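PDB 6NYR: Crov588, which is of unknown function but folds as a circular leucine-rich repeat protein built of FNIP repeats. Local coordinates for residues A[506-514]-A[526-534]; A[561-572]-A[583-594]. One frame throughout, in Å; residues are numbered along the deposited sequence.

In the fold
Both contacts join neighbouring coils of the same ring-shaped leucine-rich repeat solenoid, but on different parts of the coil. Contact 2 (561-572 with 583-594) includes the parallel strands 563-565 and 585-587 and the turns that follow them. Contact 1 (506-514 with 526-534) lies in the irregular returning loops, between strands 497-499, 519-521 and 541-543. Their centres are 18 Å apart and their nearest atoms about 7 Å apart, and they do not meet. Contact 1 is centred 38 Å from the centre of the chain and contact 2 30 Å. Neither contact is tied to a known site. At contact 2 a glycerol, probably from crystallisation, lies about 3 Å from the side chain of Asn593.

Contact 1 of 2, residues A[506-514]-A[526-534]; sequences QKIMENVLP and FNQNLTENV
Val534 packs against Ile508 and the chain around it where two successive FNIP repeats of the leucine-rich repeat solenoid meet. Both segments are irregular loops, and no direct hydrogen bond joins them. CG1 of Val534 stands anti to its own backbone N (chi1 174°), and this methyl is the one that lies 3.4 Å from Ile508 O. Val534 CG1 also meets Ile508 CG2 at 4.0 Å, the two side chains crossing at a slant. Ile508 CG1 lies beside its backbone N and carries CD1 towards Phe526.

Gln506 O lies at the edge of the Phe526 ring, in its plane, 3.5 Å from Phe526 CE1. The backbone N of Gln528 sits over the centre of one face, and Phe522 stacks on Phe526 from outside the two segments. Gln528 bends at chi2 (-57°), and its side chain crosses that of Lys507 at about a right angle. Gln528 OE1 then lies 3.6 Å from Lys507 CE, while Gln528 NE2 bonds to Asn505 OD1.

At the other end, Thr531 to Val534 form a type II beta turn. Glu510 lies alongside Asn533, pointing the same way, with carboxylate and amide planes 52° apart. Glu510 CG is 3.5 Å from Glu532 O, so aliphatic carbon rests on the turn backbone. A water bridges the two loops. It donates to Ile508 O at 2.9 Å and weakly to Asn529 O, and it accepts from Thr531 N at 2.9 Å.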
loop_
_atom_site.group_PDB
_atom_site.type_symbol
_atom_site.label_atom_id
_atom_site.label_comp_id
_atom_site.label_asym_id
_atom_site.label_seq_id
_atom_site.Cartn_x
_atom_site.Cartn_y
_atom_site.Cartn_z
ATOM N N GLN A 506 3.096 12.739 -33.381
ATOM C CA GLN A 506 3.946 12.909 -34.549
ATOM C C GLN A 506 4.129 11.566 -35.245
ATOM O O GLN A 506 4.081 10.510 -34.609
ATOM C CB GLN A 506 5.321 13.472 -34.166
ATOM C CG GLN A 506 5.297 14.834 -33.506
ATOM C CD GLN A 506 4.652 15.896 -34.373
ATOM O OE1 GLN A 506 4.998 16.059 -35.542
ATOM N NE2 GLN A 506 3.704 16.628 -33.797
ATOM N N LYS A 507 4.346 11.612 -36.557
ATOM C CA LYS A 507 4.623 10.397 -37.310
ATOM C C LYS A 507 5.954 9.792 -36.880
ATOM O O LYS A 507 6.899 10.509 -36.532
ATOM C CB LYS A 507 4.618 10.687 -38.811
ATOM C CG LYS A 507 3.210 10.843 -39.375
ATOM C CD LYS A 507 3.200 11.277 -40.833
ATOM C CE LYS A 507 1.765 11.525 -41.292
ATOM N NZ LYS A 507 1.679 12.363 -42.517
ATOM N N ILE A 508 6.006 8.461 -36.887
ATOM C CA ILE A 508 7.204 7.693 -36.576
ATOM C C ILE A 508 7.627 6.949 -37.836
ATOM O O ILE A 508 6.871 6.119 -38.355
ATOM C CB ILE A 508 6.958 6.718 -35.415
ATOM C CG1 ILE A 508 6.302 7.458 -34.246
ATOM C CG2 ILE A 508 8.260 6.073 -34.968
ATOM C CD1 ILE A 508 6.160 6.638 -32.984
ATOM N N MET A 509 8.828 7.242 -38.330
ATOM C CA MET A 509 9.323 6.608 -39.544
ATOM C C MET A 509 10.089 5.335 -39.168
ATOM O O MET A 509 10.031 4.863 -38.029
ATOM C CB MET A 509 10.141 7.606 -40.362
ATOM C CG MET A 509 11.244 8.340 -39.630
ATOM S SD MET A 509 11.936 9.645 -40.685
ATOM C CE MET A 509 13.513 9.959 -39.887
ATOM N N GLU A 510 10.831 4.768 -40.119
ATOM C CA GLU A 510 11.186 3.352 -40.034
ATOM C C GLU A 510 12.283 3.034 -39.021
ATOM O O GLU A 510 12.098 2.180 -38.147
ATOM C CB GLU A 510 11.581 2.838 -41.429
ATOM C CG GLU A 510 10.398 2.375 -42.271
ATOM C CD GLU A 510 10.790 1.946 -43.676
ATOM O OE1 GLU A 510 11.717 1.120 -43.816
ATOM O OE2 GLU A 510 10.175 2.448 -44.642
ATOM N N ASN A 511 13.443 3.666 -39.139
ATOM C CA ASN A 511 14.567 3.353 -38.248
ATOM C C ASN A 511 14.691 4.374 -37.118
ATOM O O ASN A 511 15.725 5.012 -36.918
ATOM C CB ASN A 511 15.863 3.237 -39.045
ATOM C CG ASN A 511 15.856 2.051 -39.989
ATOM O OD1 ASN A 511 15.979 2.206 -41.204
ATOM N ND2 ASN A 511 15.704 0.852 -39.431
ATOM N N VAL A 512 13.611 4.498 -36.356
ATOM C CA VAL A 512 13.551 5.386 -35.204
ATOM C C VAL A 512 13.520 4.599 -33.896
ATOM O O VAL A 512 14.274 4.894 -32.966
ATOM C CB VAL A 512 12.327 6.327 -35.308
ATOM C CG1 VAL A 512 12.184 7.155 -34.043
ATOM C CG2 VAL A 512 12.434 7.205 -36.547
ATOM N N LEU A 513 12.672 3.578 -33.818
ATOM C CA LEU A 513 12.509 2.800 -32.595
ATOM C C LEU A 513 13.539 1.681 -32.546
ATOM O O LEU A 513 13.554 0.827 -33.444
ATOM C CB LEU A 513 11.103 2.233 -32.525
ATOM C CG LEU A 513 10.015 3.309 -32.500
ATOM C CD1 LEU A 513 8.634 2.736 -32.715
ATOM C CD2 LEU A 513 10.079 4.059 -31.168
ATOM N N PRO A 514 14.397 1.634 -31.530
ATOM C CA PRO A 514 15.526 0.695 -31.570
ATOM C C PRO A 514 15.077 -0.751 -31.449
ATOM O O PRO A 514 14.029 -1.061 -30.878
ATOM C CB PRO A 514 16.386 1.114 -30.368
ATOM C CG PRO A 514 15.418 1.764 -29.417
ATOM C CD PRO A 514 14.352 2.416 -30.274
ATOM N N PHE A 526 -1.994 10.257 -29.538
ATOM C CA PHE A 526 -1.363 9.662 -30.706
ATOM C C PHE A 526 -2.417 9.056 -31.626
ATOM O O PHE A 526 -3.211 8.208 -31.206
ATOM C CB PHE A 526 -0.348 8.594 -30.309
ATOM C CG PHE A 526 0.324 7.964 -31.495
ATOM C CD1 PHE A 526 1.317 8.644 -32.177
ATOM C CD2 PHE A 526 -0.063 6.717 -31.956
ATOM C CE1 PHE A 526 1.927 8.088 -33.282
ATOM C CE2 PHE A 526 0.544 6.151 -33.058
ATOM C CZ PHE A 526 1.543 6.839 -33.724
ATOM N N ASN A 527 -2.425 9.488 -32.883
ATOM C CA ASN A 527 -3.361 8.949 -33.861
ATOM C C ASN A 527 -2.761 9.058 -35.261
ATOM O O ASN A 527 -3.388 9.560 -36.196
ATOM C CB ASN A 527 -4.707 9.669 -33.773
ATOM C CG ASN A 527 -5.786 8.983 -34.585
ATOM O OD1 ASN A 527 -5.668 7.805 -34.924
ATOM N ND2 ASN A 527 -6.851 9.714 -34.893
ATOM N N GLN A 528 -1.535 8.572 -35.425
ATOM C CA GLN A 528 -0.867 8.559 -36.718
ATOM C C GLN A 528 -0.766 7.130 -37.232
ATOM O O GLN A 528 -0.531 6.195 -36.460
ATOM C CB GLN A 528 0.532 9.178 -36.642
ATOM C CG GLN A 528 0.556 10.623 -36.174
ATOM C CD GLN A 528 -0.286 11.539 -37.043
ATOM O OE1 GLN A 528 -0.197 11.511 -38.271
ATOM N NE2 GLN A 528 -1.113 12.356 -36.404
ATOM N N ASN A 529 -0.955 6.966 -38.538
ATOM C CA ASN A 529 -0.893 5.643 -39.140
ATOM C C ASN A 529 0.504 5.054 -38.991
ATOM O O ASN A 529 1.511 5.735 -39.206
ATOM C CB ASN A 529 -1.267 5.728 -40.617
ATOM C CG ASN A 529 -1.246 4.383 -41.300
ATOM O OD1 ASN A 529 -2.022 3.489 -40.963
ATOM N ND2 ASN A 529 -0.351 4.229 -42.271
ATOM N N LEU A 530 0.560 3.780 -38.627
ATOM C CA LEU A 530 1.817 3.054 -38.505
ATOM C C LEU A 530 2.013 2.208 -39.758
ATOM O O LEU A 530 1.114 1.459 -40.155
ATOM C CB LEU A 530 1.836 2.178 -37.254
ATOM C CG LEU A 530 1.762 2.926 -35.922
ATOM C CD1 LEU A 530 1.389 1.964 -34.793
ATOM C CD2 LEU A 530 3.065 3.648 -35.609
ATOM N N THR A 531 3.179 2.340 -40.380
ATOM C CA THR A 531 3.478 1.670 -41.634
ATOM C C THR A 531 4.455 0.518 -41.396
ATOM O O THR A 531 4.750 0.151 -40.252
ATOM C CB THR A 531 4.047 2.673 -42.642
ATOM O OG1 THR A 531 5.239 3.265 -42.107
ATOM C CG2 THR A 531 3.033 3.770 -42.932
ATOM N N GLU A 532 4.966 -0.051 -42.487
ATOM C CA GLU A 532 5.746 -1.276 -42.403
ATOM C C GLU A 532 7.148 -1.002 -41.871
ATOM O O GLU A 532 7.742 0.050 -42.123
ATOM C CB GLU A 532 5.843 -1.947 -43.775
ATOM C CG GLU A 532 4.617 -1.760 -44.652
ATOM C CD GLU A 532 4.538 -2.767 -45.785
ATOM O OE1 GLU A 532 5.578 -3.361 -46.143
ATOM O OE2 GLU A 532 3.424 -2.968 -46.315
ATOM N N ASN A 533 7.677 -1.980 -41.133
ATOM C CA ASN A 533 9.031 -1.914 -40.584
ATOM C C ASN A 533 9.260 -0.630 -39.792
ATOM O O ASN A 533 10.362 -0.076 -39.778
ATOM C CB ASN A 533 10.073 -2.057 -41.692
ATOM C CG ASN A 533 9.872 -3.311 -42.523
ATOM O OD1 ASN A 533 9.695 -3.243 -43.739
ATOM N ND2 ASN A 533 9.885 -4.463 -41.867
ATOM N N VAL A 534 8.213 -0.151 -39.132
ATOM C CA VAL A 534 8.318 0.952 -38.184
ATOM C C VAL A 534 8.461 0.441 -36.756
ATOM O O VAL A 534 9.324 0.896 -36.007
ATOM C CB VAL A 534 7.098 1.890 -38.320
ATOM C CG1 VAL A 534 7.127 2.957 -37.233
ATOM C CG2 VAL A 534 7.062 2.518 -39.703
HETATM O O HOH W 1 4.560 4.479 -38.918
#

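Contact 2 of 2, residues A[561-572]-A[583-594]; sequences LTHLEFGPKFNQ and LTHLTFGTSFNQ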
loop_
_atom_site.group_PDB
_atom_site.type_symbol
_atom_site.label_atom_id
_atom_site.label_comp_id
_atom_site.label_asym_id
_atom_site.label_seq_id
_atom_site.Cartn_x
_atom_site.Cartn_y
_atom_site.Cartn_z
ATOM N N LEU A 561 5.471 -9.647 -31.109
ATOM C CA LEU A 561 4.496 -9.052 -30.209
ATOM C C LEU A 561 3.669 -10.121 -29.508
ATOM O O LEU A 561 3.153 -11.044 -30.144
ATOM C CB LEU A 561 3.579 -8.109 -30.983
ATOM C CG LEU A 561 2.870 -7.028 -30.170
ATOM C CD1 LEU A 561 3.833 -5.922 -29.776
ATOM C CD2 LEU A 561 1.687 -6.475 -30.950
ATOM N N THR A 562 3.551 -9.994 -28.189
ATOM C CA THR A 562 2.750 -10.905 -27.389
ATOM C C THR A 562 1.539 -10.239 -26.746
ATOM O O THR A 562 0.506 -10.893 -26.575
ATOM C CB THR A 562 3.608 -11.524 -26.275
ATOM O OG1 THR A 562 4.216 -10.479 -25.504
ATOM C CG2 THR A 562 4.701 -12.406 -26.862
ATOM N N HIS A 563 1.637 -8.955 -26.401
ATOM C CA HIS A 563 0.597 -8.254 -25.655
ATOM C C HIS A 563 0.188 -7.002 -26.417
ATOM O O HIS A 563 1.003 -6.093 -26.609
ATOM C CB HIS A 563 1.090 -7.883 -24.251
ATOM C CG HIS A 563 1.424 -9.068 -23.401
ATOM N ND1 HIS A 563 2.376 -9.998 -23.760
ATOM C CD2 HIS A 563 0.918 -9.484 -22.217
ATOM C CE1 HIS A 563 2.445 -10.935 -22.828
ATOM N NE2 HIS A 563 1.571 -10.643 -21.881
ATOM N N LEU A 564 -1.073 -6.953 -26.844
ATOM C CA LEU A 564 -1.597 -5.823 -27.601
ATOM C C LEU A 564 -2.854 -5.289 -26.933
ATOM O O LEU A 564 -3.806 -6.039 -26.700
ATOM C CB LEU A 564 -1.900 -6.225 -29.048
ATOM C CG LEU A 564 -2.549 -5.151 -29.918
ATOM C CD1 LEU A 564 -1.712 -3.884 -29.956
ATOM C CD2 LEU A 564 -2.775 -5.690 -31.331
ATOM N N GLU A 565 -2.854 -3.991 -26.641
ATOM C CA GLU A 565 -4.003 -3.321 -26.035
ATOM C C GLU A 565 -4.381 -2.123 -26.896
ATOM O O GLU A 565 -3.594 -1.178 -27.030
ATOM C CB GLU A 565 -3.707 -2.880 -24.599
ATOM C CG GLU A 565 -4.860 -2.130 -23.941
ATOM C CD GLU A 565 -4.570 -1.736 -22.501
ATOM O OE1 GLU A 565 -3.530 -2.175 -21.962
ATOM O OE2 GLU A 565 -5.368 -0.968 -21.918
ATOM N N PHE A 566 -5.570 -2.178 -27.493
ATOM C CA PHE A 566 -6.149 -1.030 -28.176
ATOM C C PHE A 566 -6.867 -0.125 -27.181
ATOM O O PHE A 566 -7.355 -0.573 -26.139
ATOM C CB PHE A 566 -7.132 -1.477 -29.260
ATOM C CG PHE A 566 -6.476 -2.113 -30.444
ATOM C CD1 PHE A 566 -5.698 -1.359 -31.307
ATOM C CD2 PHE A 566 -6.642 -3.462 -30.704
ATOM C CE1 PHE A 566 -5.090 -1.940 -32.395
ATOM C CE2 PHE A 566 -6.034 -4.048 -31.798
ATOM C CZ PHE A 566 -5.259 -3.284 -32.642
ATOM N N GLY A 567 -6.945 1.158 -27.520
ATOM C CA GLY A 567 -7.554 2.137 -26.653
ATOM C C GLY A 567 -9.026 2.371 -26.920
ATOM O O GLY A 567 -9.628 1.780 -27.819
ATOM N N PRO A 568 -9.628 3.269 -26.133
ATOM C CA PRO A 568 -11.069 3.536 -26.259
ATOM C C PRO A 568 -11.596 3.696 -27.678
ATOM O O PRO A 568 -12.611 3.084 -28.026
ATOM C CB PRO A 568 -11.242 4.840 -25.463
ATOM C CG PRO A 568 -10.203 4.742 -24.375
ATOM C CD PRO A 568 -9.036 3.936 -24.954
ATOM N N LYS A 569 -10.939 4.515 -28.496
ATOM C CA LYS A 569 -11.506 4.938 -29.770
ATOM C C LYS A 569 -11.129 4.056 -30.959
ATOM O O LYS A 569 -11.615 4.309 -32.067
ATOM C CB LYS A 569 -11.100 6.390 -30.070
ATOM C CG LYS A 569 -11.905 7.431 -29.310
ATOM C CD LYS A 569 -11.782 8.818 -29.931
ATOM C CE LYS A 569 -12.728 9.804 -29.250
ATOM N NZ LYS A 569 -12.090 11.102 -28.895
ATOM N N PHE A 570 -10.282 3.046 -30.783
ATOM C CA PHE A 570 -9.904 2.211 -31.916
ATOM C C PHE A 570 -11.116 1.414 -32.398
ATOM O O PHE A 570 -11.736 0.681 -31.617
ATOM C CB PHE A 570 -8.761 1.263 -31.555
ATOM C CG PHE A 570 -8.431 0.292 -32.656
ATOM C CD1 PHE A 570 -7.618 0.667 -33.715
ATOM C CD2 PHE A 570 -8.959 -0.988 -32.647
ATOM C CE1 PHE A 570 -7.329 -0.221 -34.737
ATOM C CE2 PHE A 570 -8.669 -1.882 -33.666
ATOM C CZ PHE A 570 -7.853 -1.495 -34.712
ATOM N N ASN A 571 -11.459 1.554 -33.675
ATOM C CA ASN A 571 -12.608 0.853 -34.238
ATOM C C ASN A 571 -12.405 0.627 -35.737
ATOM O O ASN A 571 -13.166 1.095 -36.582
ATOM C CB ASN A 571 -13.884 1.643 -33.958
ATOM C CG ASN A 571 -15.138 0.875 -34.311
ATOM O OD1 ASN A 571 -15.155 -0.357 -34.275
ATOM N ND2 ASN A 571 -16.198 1.596 -34.663
ATOM N N GLN A 572 -11.363 -0.123 -36.084
ATOM C CA GLN A 572 -11.045 -0.422 -37.470
ATOM C C GLN A 572 -11.111 -1.920 -37.734
ATOM O O GLN A 572 -10.863 -2.738 -36.843
ATOM C CB GLN A 572 -9.647 0.087 -37.854
ATOM C CG GLN A 572 -9.478 1.590 -37.760
ATOM C CD GLN A 572 -10.376 2.336 -38.729
ATOM O OE1 GLN A 572 -10.561 1.918 -39.875
ATOM N NE2 GLN A 572 -10.936 3.449 -38.272
ATOM N N LEU A 583 1.172 -13.402 -30.915
ATOM C CA LEU A 583 0.331 -12.744 -29.923
ATOM C C LEU A 583 -0.290 -13.754 -28.967
ATOM O O LEU A 583 -0.806 -14.791 -29.393
ATOM C CB LEU A 583 -0.764 -11.940 -30.626
ATOM C CG LEU A 583 -1.253 -10.655 -29.954
ATOM C CD1 LEU A 583 -0.129 -9.645 -29.782
ATOM C CD2 LEU A 583 -2.411 -10.045 -30.753
ATOM N N THR A 584 -0.240 -13.445 -27.675
ATOM C CA THR A 584 -0.890 -14.252 -26.652
ATOM C C THR A 584 -1.966 -13.495 -25.886
ATOM O O THR A 584 -2.927 -14.117 -25.423
ATOM C CB THR A 584 0.140 -14.798 -25.642
ATOM O OG1 THR A 584 0.863 -13.711 -25.043
ATOM C CG2 THR A 584 1.108 -15.759 -26.311
ATOM N N HIS A 585 -1.845 -12.172 -25.760
ATOM C CA HIS A 585 -2.801 -11.356 -25.018
ATOM C C HIS A 585 -3.289 -10.217 -25.901
ATOM O O HIS A 585 -2.487 -9.404 -26.370
ATOM C CB HIS A 585 -2.166 -10.788 -23.742
ATOM C CG HIS A 585 -1.773 -11.831 -22.746
ATOM N ND1 HIS A 585 -0.796 -12.771 -22.996
ATOM C CD2 HIS A 585 -2.236 -12.088 -21.501
ATOM C CE1 HIS A 585 -0.674 -13.562 -21.944
ATOM N NE2 HIS A 585 -1.537 -13.170 -21.024
ATOM N N LEU A 586 -4.602 -10.157 -26.124
ATOM C CA LEU A 586 -5.210 -9.110 -26.936
ATOM C C LEU A 586 -6.378 -8.488 -26.186
ATOM O O LEU A 586 -7.268 -9.202 -25.712
ATOM C CB LEU A 586 -5.684 -9.669 -28.279
ATOM C CG LEU A 586 -6.411 -8.719 -29.231
ATOM C CD1 LEU A 586 -5.526 -7.564 -29.635
ATOM C CD2 LEU A 586 -6.883 -9.504 -30.460
ATOM N N THR A 587 -6.376 -7.159 -26.088
ATOM C CA THR A 587 -7.446 -6.423 -25.422
ATOM C C THR A 587 -7.926 -5.302 -26.332
ATOM O O THR A 587 -7.141 -4.422 -26.703
ATOM C CB THR A 587 -6.982 -5.845 -24.077
ATOM O OG1 THR A 587 -6.678 -6.913 -23.170
ATOM C CG2 THR A 587 -8.056 -4.940 -23.472
ATOM N N PHE A 588 -9.214 -5.315 -26.661
ATOM C CA PHE A 588 -9.831 -4.223 -27.398
ATOM C C PHE A 588 -10.381 -3.177 -26.437
ATOM O O PHE A 588 -10.784 -3.487 -25.312
ATOM C CB PHE A 588 -10.967 -4.728 -28.292
ATOM C CG PHE A 588 -10.506 -5.587 -29.431
ATOM C CD1 PHE A 588 -9.930 -5.022 -30.556
ATOM C CD2 PHE A 588 -10.659 -6.964 -29.383
ATOM C CE1 PHE A 588 -9.504 -5.810 -31.606
ATOM C CE2 PHE A 588 -10.240 -7.757 -30.430
ATOM C CZ PHE A 588 -9.662 -7.181 -31.543
ATOM N N GLY A 589 -10.415 -1.930 -26.904
ATOM C CA GLY A 589 -10.917 -0.835 -26.106
ATOM C C GLY A 589 -12.425 -0.700 -26.170
ATOM O O GLY A 589 -13.135 -1.492 -26.791
ATOM N N THR A 590 -12.916 0.364 -25.530
ATOM C CA THR A 590 -14.348 0.505 -25.288
ATOM C C THR A 590 -15.168 0.422 -26.573
ATOM O O THR A 590 -16.221 -0.229 -26.604
ATOM C CB THR A 590 -14.626 1.829 -24.563
ATOM O OG1 THR A 590 -14.139 2.921 -25.352
ATOM C CG2 THR A 590 -13.957 1.857 -23.195
ATOM N N SER A 591 -14.717 1.076 -27.641
ATOM C CA SER A 591 -15.577 1.337 -28.786
ATOM C C SER A 591 -15.377 0.379 -29.959
ATOM O O SER A 591 -16.063 0.527 -30.975
ATOM C CB SER A 591 -15.381 2.781 -29.273
ATOM O OG SER A 591 -14.196 2.917 -30.040
ATOM N N PHE A 592 -14.470 -0.591 -29.857
ATOM C CA PHE A 592 -14.278 -1.535 -30.953
ATOM C C PHE A 592 -15.532 -2.381 -31.160
ATOM O O PHE A 592 -16.014 -3.038 -30.232
ATOM C CB PHE A 592 -13.076 -2.445 -30.681
ATOM C CG PHE A 592 -12.895 -3.530 -31.711
ATOM C CD1 PHE A 592 -12.162 -3.295 -32.864
ATOM C CD2 PHE A 592 -13.462 -4.781 -31.529
ATOM C CE1 PHE A 592 -11.999 -4.285 -33.812
ATOM C CE2 PHE A 592 -13.304 -5.776 -32.476
ATOM C CZ PHE A 592 -12.570 -5.530 -33.618
ATOM N N ASN A 593 -16.049 -2.379 -32.386
ATOM C CA ASN A 593 -17.252 -3.136 -32.705
ATOM C C ASN A 593 -17.235 -3.528 -34.183
ATOM O O ASN A 593 -18.097 -3.139 -34.976
ATOM C CB ASN A 593 -18.506 -2.334 -32.362
ATOM C CG ASN A 593 -19.764 -3.191 -32.352
ATOM O OD1 ASN A 593 -19.693 -4.412 -32.216
ATOM N ND2 ASN A 593 -20.921 -2.553 -32.499
ATOM N N GLN A 594 -16.237 -4.312 -34.575
ATOM C CA GLN A 594 -16.094 -4.775 -35.946
ATOM C C GLN A 594 -16.261 -6.288 -36.020
ATOM O O GLN A 594 -15.980 -7.010 -35.061
ATOM C CB GLN A 594 -14.729 -4.387 -36.525
ATOM C CG GLN A 594 -14.497 -2.892 -36.628
ATOM C CD GLN A 594 -15.478 -2.218 -37.568
ATOM O OE1 GLN A 594 -15.749 -2.708 -38.665
ATOM N NE2 GLN A 594 -16.021 -1.088 -37.138
HETATM O O HOH W 2 -3.706 -7.333 -23.723
HETATM O O HOH W 3 -19.112 -0.152 -34.763
#
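His563 stacks on His585 across two parallel strands of adjacent coils in the leucine-rich repeat solenoid. Regular parallel bonds join strands 563-565 and 585-587, among them Leu564 N to His585 O. Just before the strands, Thr562 O accepts from both His585 N and Thr584 N.

The two imidazoles form an offset stack, with planes at 7° and centroids 4.2 Å apart. Thr562 OG1 and Thr584 OG1 each hydrogen-bond ND1 of the next histidine in the ring plane, which should limit rotation of both rings. His541 and Tyr607 continue the stack beyond the pair. On the other side of the strands, Leu564 and Leu586 lie side by side, with Leu564 CD2 3.7 Å from Leu586 CD1. Phe566 and Phe588 follow. Their rings are nearly parallel but slid apart, and within each coil a second phenylalanine, Phe570 or Phe592, covers a face.

Past the strands, Pro568 O gathers three donors: Ser591 N, Ser591 OG and Thr590 OG1. Ser591 OG donates to Pro568 O at 2.6 Å, in the carbonyl plane.

Asn571 can be followed outward. Its CB passes Ser591 O at 3.9 Å. CG lies anti to the backbone N (chi1 -171°), which carries the amide over the next coil, and sits 3.5 Å from Ser591 O. Asn571 ND2 donates weakly to a water, which in turn donates to Asn593 O. OD1 accepts two bonds from opposite faces of its amide plane. Asn593 N donates to Asn571 OD1 at 2.9 Å, and Gln594 NE2 to Asn571 OD1 at 3.1 Å, with an angle of 169° at the hydrogen.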